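Local coordinates for coiled-coil quantitatively-enriched protein 1 (Schizosaccharomyces pombe, PDB 7CUJ) that links telomeres to the meiotic centrosome, acting as a molecular adaptor in telomere clustering, telomere length regulation and chromosome segregation, at residues 101-107 and 187-191; 122-128 and 161-167. One frame throughout, in Å; residues are numbered along the deposited sequence.

Contact 1 (101-107 and 187-191)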
loop_
_atom_site.group_PDB
_atom_site.type_symbol
_atom_site.label_atom_id
_atom_site.label_comp_id
_atom_site.label_asym_id
_atom_site.label_seq_id
_atom_site.Cartn_x
_atom_site.Cartn_y
_atom_site.Cartn_z
ATOM N N SER A 101 24.098 -13.412 11.374
ATOM C CA SER A 101 23.858 -14.510 10.448
ATOM C C SER A 101 24.213 -15.849 11.087
ATOM O O SER A 101 25.376 -16.115 11.379
ATOM C CB SER A 101 24.586 -14.316 9.143
ATOM O OG SER A 101 24.387 -15.432 8.287
ATOM N N SER A 102 23.188 -16.687 11.278
ATOM C CA SER A 102 23.344 -18.056 11.738
ATOM C C SER A 102 24.117 -18.873 10.709
ATOM O O SER A 102 24.670 -19.916 11.042
ATOM C CB SER A 102 22.002 -18.689 11.989
ATOM O OG SER A 102 21.546 -18.410 13.301
ATOM N N LYS A 103 24.120 -18.404 9.457
ATOM C CA LYS A 103 24.749 -19.128 8.364
ATOM C C LYS A 103 26.268 -18.987 8.450
ATOM O O LYS A 103 26.989 -19.977 8.344
ATOM C CB LYS A 103 24.193 -18.654 7.020
ATOM C CG LYS A 103 22.778 -19.123 6.723
ATOM C CD LYS A 103 22.275 -18.710 5.364
ATOM C CE LYS A 103 20.909 -19.289 5.067
ATOM N NZ LYS A 103 20.392 -18.815 3.762
ATOM N N PHE A 104 26.737 -17.747 8.641
ATOM C CA PHE A 104 28.150 -17.464 8.830
ATOM C C PHE A 104 28.673 -18.223 10.049
ATOM O O PHE A 104 29.718 -18.870 9.971
ATOM C CB PHE A 104 28.385 -15.956 8.958
ATOM C CG PHE A 104 28.635 -15.233 7.659
ATOM C CD1 PHE A 104 27.705 -15.273 6.629
ATOM C CD2 PHE A 104 29.794 -14.492 7.470
ATOM C CE1 PHE A 104 27.937 -14.603 5.437
ATOM C CE2 PHE A 104 30.023 -13.818 6.278
ATOM C CZ PHE A 104 29.094 -13.874 5.263
ATOM N N LEU A 105 27.929 -18.144 11.161
ATOM C CA LEU A 105 28.317 -18.783 12.409
ATOM C C LEU A 105 28.369 -20.298 12.224
ATOM O O LEU A 105 29.286 -20.948 12.725
ATOM C CB LEU A 105 27.338 -18.392 13.523
ATOM C CG LEU A 105 27.593 -19.033 14.889
ATOM C CD1 LEU A 105 28.974 -18.678 15.424
ATOM C CD2 LEU A 105 26.520 -18.626 15.887
ATOM N N PHE A 106 27.383 -20.844 11.498
ATOM C CA PHE A 106 27.343 -22.269 11.213
ATOM C C PHE A 106 28.632 -22.698 10.515
ATOM O O PHE A 106 29.263 -23.668 10.929
ATOM C CB PHE A 106 26.112 -22.647 10.385
ATOM C CG PHE A 106 26.134 -24.061 9.866
ATOM C CD1 PHE A 106 25.730 -25.120 10.669
ATOM C CD2 PHE A 106 26.591 -24.341 8.585
ATOM C CE1 PHE A 106 25.767 -26.425 10.197
ATOM C CE2 PHE A 106 26.631 -25.646 8.115
ATOM C CZ PHE A 106 26.220 -26.686 8.922
ATOM N N LEU A 107 29.007 -21.962 9.462
ATOM C CA LEU A 107 30.153 -22.310 8.636
ATOM C C LEU A 107 31.441 -22.233 9.453
ATOM O O LEU A 107 32.338 -23.052 9.268
ATOM C CB LEU A 107 30.196 -21.387 7.414
ATOM C CG LEU A 107 29.151 -21.676 6.335
ATOM C CD1 LEU A 107 29.120 -20.563 5.301
ATOM C CD2 LEU A 107 29.403 -23.018 5.663
ATOM N N ILE A 187 27.524 -27.338 -0.537
ATOM C CA ILE A 187 26.702 -26.541 0.362
ATOM C C ILE A 187 26.071 -25.395 -0.426
ATOM O O ILE A 187 26.757 -24.661 -1.136
ATOM C CB ILE A 187 27.522 -26.007 1.557
ATOM C CG1 ILE A 187 28.266 -27.122 2.295
ATOM C CG2 ILE A 187 26.635 -25.205 2.501
ATOM C CD1 ILE A 187 29.464 -26.640 3.081
ATOM N N PHE A 188 24.752 -25.245 -0.276
ATOM C CA PHE A 188 24.052 -24.079 -0.787
ATOM C C PHE A 188 23.831 -23.097 0.356
ATOM O O PHE A 188 23.098 -23.392 1.299
ATOM C CB PHE A 188 22.750 -24.491 -1.476
ATOM C CG PHE A 188 22.980 -25.161 -2.804
ATOM C CD1 PHE A 188 23.031 -24.415 -3.973
ATOM C CD2 PHE A 188 23.200 -26.529 -2.881
ATOM C CE1 PHE A 188 23.265 -25.028 -5.194
ATOM C CE2 PHE A 188 23.436 -27.140 -4.102
ATOM C CZ PHE A 188 23.466 -26.389 -5.256
ATOM N N TYR A 189 24.498 -21.940 0.261
ATOM C CA TYR A 189 24.370 -20.906 1.275
ATOM C C TYR A 189 22.920 -20.427 1.340
ATOM O O TYR A 189 22.423 -20.104 2.416
ATOM C CB TYR A 189 25.353 -19.757 1.026
ATOM C CG TYR A 189 25.269 -18.642 2.039
ATOM C CD1 TYR A 189 26.044 -18.662 3.189
ATOM C CD2 TYR A 189 24.403 -17.572 1.859
ATOM C CE1 TYR A 189 25.967 -17.646 4.129
ATOM C CE2 TYR A 189 24.316 -16.546 2.787
ATOM C CZ TYR A 189 25.100 -16.585 3.927
ATOM O OH TYR A 189 25.021 -15.581 4.846
ATOM N N ASP A 190 22.254 -20.403 0.180
ATOM C CA ASP A 190 20.916 -19.844 0.062
ATOM C C ASP A 190 20.128 -20.593 -1.011
ATOM O O ASP A 190 20.710 -21.198 -1.911
ATOM C CB ASP A 190 20.962 -18.335 -0.204
ATOM C CG ASP A 190 21.702 -17.970 -1.478
ATOM O OD1 ASP A 190 21.126 -18.161 -2.573
ATOM O OD2 ASP A 190 22.858 -17.515 -1.368
ATOM N N ILE A 191 18.796 -20.518 -0.898
ATOM C CA ILE A 191 17.871 -21.253 -1.746
ATOM C C ILE A 191 17.865 -20.658 -3.151
ATOM O O ILE A 191 17.703 -21.395 -4.121
ATOM C CB ILE A 191 16.467 -21.310 -1.106
ATOM C CG1 ILE A 191 16.388 -22.382 -0.014
ATOM C CG2 ILE A 191 15.369 -21.485 -2.147
ATOM C CD1 ILE A 191 16.642 -23.797 -0.499
#

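Contact 2 (122-128 and 161-167)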
loop_
_atom_site.group_PDB
_atom_site.type_symbol
_atom_site.label_atom_id
_atom_site.label_comp_id
_atom_site.label_asym_id
_atom_site.label_seq_id
_atom_site.Cartn_x
_atom_site.Cartn_y
_atom_site.Cartn_z
ATOM N N PHE A 122 35.028 -28.996 -0.104
ATOM C CA PHE A 122 33.682 -28.443 -0.115
ATOM C C PHE A 122 33.499 -27.484 -1.287
ATOM O O PHE A 122 34.417 -26.753 -1.651
ATOM C CB PHE A 122 33.368 -27.696 1.184
ATOM C CG PHE A 122 32.997 -28.573 2.351
ATOM C CD1 PHE A 122 31.828 -29.321 2.340
ATOM C CD2 PHE A 122 33.814 -28.642 3.467
ATOM C CE1 PHE A 122 31.493 -30.126 3.419
ATOM C CE2 PHE A 122 33.477 -29.444 4.546
ATOM C CZ PHE A 122 32.319 -30.187 4.519
ATOM N N PHE A 123 32.288 -27.509 -1.856
ATOM C CA PHE A 123 31.798 -26.491 -2.770
ATOM C C PHE A 123 30.621 -25.777 -2.114
ATOM O O PHE A 123 29.633 -26.416 -1.759
ATOM C CB PHE A 123 31.317 -27.122 -4.079
ATOM C CG PHE A 123 32.331 -27.139 -5.193
ATOM C CD1 PHE A 123 32.468 -26.051 -6.044
ATOM C CD2 PHE A 123 33.143 -28.245 -5.398
ATOM C CE1 PHE A 123 33.399 -26.067 -7.073
ATOM C CE2 PHE A 123 34.073 -28.261 -6.427
ATOM C CZ PHE A 123 34.199 -27.173 -7.262
ATOM N N LEU A 124 30.742 -24.454 -1.951
ATOM C CA LEU A 124 29.652 -23.646 -1.429
ATOM C C LEU A 124 29.154 -22.695 -2.516
ATOM O O LEU A 124 29.934 -21.953 -3.109
ATOM C CB LEU A 124 30.110 -22.892 -0.175
ATOM C CG LEU A 124 29.037 -22.049 0.515
ATOM C CD1 LEU A 124 29.111 -22.197 2.025
ATOM C CD2 LEU A 124 29.135 -20.584 0.112
ATOM N N PHE A 125 27.840 -22.730 -2.760
ATOM C CA PHE A 125 27.199 -21.835 -3.709
ATOM C C PHE A 125 26.478 -20.722 -2.957
ATOM O O PHE A 125 25.803 -20.970 -1.959
ATOM C CB PHE A 125 26.254 -22.609 -4.631
ATOM C CG PHE A 125 26.951 -23.373 -5.726
ATOM C CD1 PHE A 125 27.452 -24.645 -5.496
ATOM C CD2 PHE A 125 27.116 -22.817 -6.986
ATOM C CE1 PHE A 125 28.102 -25.346 -6.504
ATOM C CE2 PHE A 125 27.756 -23.520 -7.995
ATOM C CZ PHE A 125 28.252 -24.783 -7.752
ATOM N N ILE A 126 26.639 -19.490 -3.455
ATOM C CA ILE A 126 26.036 -18.311 -2.855
ATOM C C ILE A 126 25.666 -17.345 -3.979
ATOM O O ILE A 126 26.443 -17.152 -4.911
ATOM C CB ILE A 126 26.983 -17.690 -1.803
ATOM C CG1 ILE A 126 26.311 -16.578 -0.990
ATOM C CG2 ILE A 126 28.293 -17.230 -2.429
ATOM C CD1 ILE A 126 27.070 -16.192 0.261
ATOM N N SER A 127 24.470 -16.753 -3.890
ATOM C CA SER A 127 23.916 -15.990 -4.999
ATOM C C SER A 127 24.117 -14.490 -4.788
ATOM O O SER A 127 23.196 -13.704 -4.997
ATOM C CB SER A 127 22.461 -16.337 -5.225
ATOM O OG SER A 127 21.678 -15.976 -4.100
ATOM N N ASN A 128 25.338 -14.106 -4.399
ATOM C CA ASN A 128 25.674 -12.721 -4.109
ATOM C C ASN A 128 27.192 -12.555 -4.110
ATOM O O ASN A 128 27.892 -13.238 -3.364
ATOM C CB ASN A 128 25.078 -12.266 -2.774
ATOM C CG ASN A 128 25.168 -10.767 -2.588
ATOM O OD1 ASN A 128 26.133 -10.266 -2.016
ATOM N ND2 ASN A 128 24.184 -10.042 -3.093
ATOM N N ALA A 161 40.121 -26.403 1.313
ATOM C CA ALA A 161 39.201 -26.945 2.300
ATOM C C ALA A 161 37.756 -26.630 1.905
ATOM O O ALA A 161 36.862 -27.430 2.179
ATOM C CB ALA A 161 39.547 -26.433 3.679
ATOM N N ILE A 162 37.539 -25.477 1.251
ATOM C CA ILE A 162 36.225 -25.084 0.750
ATOM C C ILE A 162 36.362 -24.057 -0.379
ATOM O O ILE A 162 36.996 -23.019 -0.207
ATOM C CB ILE A 162 35.295 -24.596 1.890
ATOM C CG1 ILE A 162 33.921 -24.162 1.371
ATOM C CG2 ILE A 162 35.948 -23.510 2.733
ATOM C CD1 ILE A 162 32.829 -24.151 2.423
ATOM N N TRP A 163 35.762 -24.370 -1.539
ATOM C CA TRP A 163 35.535 -23.409 -2.611
ATOM C C TRP A 163 34.293 -22.579 -2.289
ATOM O O TRP A 163 33.284 -23.129 -1.844
ATOM C CB TRP A 163 35.348 -24.125 -3.957
ATOM C CG TRP A 163 36.582 -24.690 -4.596
ATOM C CD1 TRP A 163 36.893 -26.012 -4.731
ATOM C CD2 TRP A 163 37.651 -23.963 -5.233
ATOM N NE1 TRP A 163 38.083 -26.160 -5.390
ATOM C CE2 TRP A 163 38.573 -24.922 -5.710
ATOM C CE3 TRP A 163 37.928 -22.605 -5.438
ATOM C CZ2 TRP A 163 39.746 -24.564 -6.374
ATOM C CZ3 TRP A 163 39.089 -22.253 -6.094
ATOM C CH2 TRP A 163 39.985 -23.220 -6.556
ATOM N N ILE A 164 34.370 -21.260 -2.524
ATOM C CA ILE A 164 33.216 -20.373 -2.445
ATOM C C ILE A 164 32.845 -19.941 -3.861
ATOM O O ILE A 164 33.596 -19.206 -4.501
ATOM C CB ILE A 164 33.488 -19.147 -1.544
ATOM C CG1 ILE A 164 33.978 -19.532 -0.144
ATOM C CG2 ILE A 164 32.277 -18.223 -1.491
ATOM C CD1 ILE A 164 33.032 -20.421 0.632
ATOM N N CYS A 165 31.668 -20.378 -4.326
ATOM C CA CYS A 165 31.263 -20.170 -5.707
ATOM C C CYS A 165 30.042 -19.256 -5.782
ATOM O O CYS A 165 29.045 -19.469 -5.093
ATOM C CB CYS A 165 30.955 -21.497 -6.390
ATOM S SG CYS A 165 30.800 -21.362 -8.189
ATOM N N VAL A 166 30.140 -18.232 -6.635
ATOM C CA VAL A 166 29.019 -17.371 -6.970
ATOM C C VAL A 166 28.129 -18.132 -7.949
ATOM O O VAL A 166 28.620 -18.678 -8.933
ATOM C CB VAL A 166 29.511 -16.027 -7.545
ATOM C CG1 VAL A 166 28.416 -15.275 -8.284
ATOM C CG2 VAL A 166 30.127 -15.148 -6.468
ATOM N N SER A 167 26.819 -18.157 -7.664
ATOM C CA SER A 167 25.871 -19.005 -8.374
ATOM C C SER A 167 25.823 -18.666 -9.864
ATOM O O SER A 167 25.433 -19.503 -10.674
ATOM C CB SER A 167 24.503 -18.956 -7.737
ATOM O OG SER A 167 23.887 -17.693 -7.942
#

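Contact 1 (101-107 and 187-191)
K103 lays its side chain across the ring of Y189 and ends at the Y189 backbone carbonyl. The polar link is a hydrogen bond from K103 NZ to Y189 O, 2.8 Å long and lying in the carbonyl plane. CG stands anti to the carbonyl carbon (chi1 -73°) and the chain is extended from there on, which carries the ammonium past the ring to that oxygen; a salt bridge to E218 also holds it. On the way K103 CD sits over one face of the tyrosine, 3.9 Å from the ring centroid, and NZ makes an off-centre cation-pi contact with the same ring. A methionine in place of K103 would probably leave the Y189 carbonyl and the E218 carboxylate without their cationic partner. In the fold, this is helix 102-112 lying over the C-terminal end of strand 184-188 in a parallel sheet, where the chain turns toward helix 191-200. The aromatic contact is rim to rim: F104 CE1 lies 3.8 Å from Y189 CZ, with the two ring planes at 84°. The tyrosine hydroxyl reaches the edge of the phenylalanine, near its plane, and is hydrogen-bonded to K65 O. Purely apolar packing comes from L107, whose CD1 meets the edge of the Y189 ring at CD1, 4.2 Å away, while its CD2 approaches I187 CD1 at 4.4 Å.

Contact 2 (122-128 and 161-167)
F122 to I126 and I162 to V166 run parallel in direct register, their axes 4.5 Å apart at closest and crossing at -20°, with hydrogen bonds passing alternately from one strand to the other. C165 N donates to L124 O over 2.6 Å, nearly along the C=O axis, whereas S167 N reaches I126 O from above the carbonyl plane. The side chains of F123, F125, W163 and C165 share one face. There F123 and W163 lie side by side and form an offset stack, the phenyl and the five-membered indole ring inclined at 28° with centroids 4.9 Å apart; W163 CD1 sits over the phenyl face, toward its rim. Further along, C165 CB sits over one face of the F125 ring, toward the rim, and C165 SG, turned anti to the backbone N (chi1 -167°), comes obliquely within 3.7 Å of F125 CE2 in a sulfur-aromatic contact. Helix 191-200 packs on this face, its V197 against F125. On the other face aliphatic carbons make the cross-strand contacts. I162 CG1 touches F122 CB at 3.6 Å, while L124 and I164 point the same way, with I164 CD1 3.9 Å from both CB and CD2 of the leucine. Helix 129-141 meets I126, I164 and V166 here. Parallel neighbouring strands with helices on both faces are typical of a three-layer alpha/beta/alpha domain.

Overall arrangement
The two contacts have centres about 11 Å apart and share one parallel sheet, in which strands 184-188 and 121-126 are neighbours. Along the chain, contact 2 is nested inside the loop closed by contact 1: helix 102-112 leads into strand 121-126, strand 162-166 comes later, after helix 129-141 and the edge strand 146-148, and strand 184-188 follows. Contact 1 thus fixes a helix against the sheet, while contact 2 joins two of its inner strands. They meet directly: I187 N lies 2.6 Å from F123 O, a probable hydrogen bond, and D190 OD1 probably bonds S127 OG. Together they tie helix and strands into the alpha/beta core of this globular piece of the longer adaptor protein.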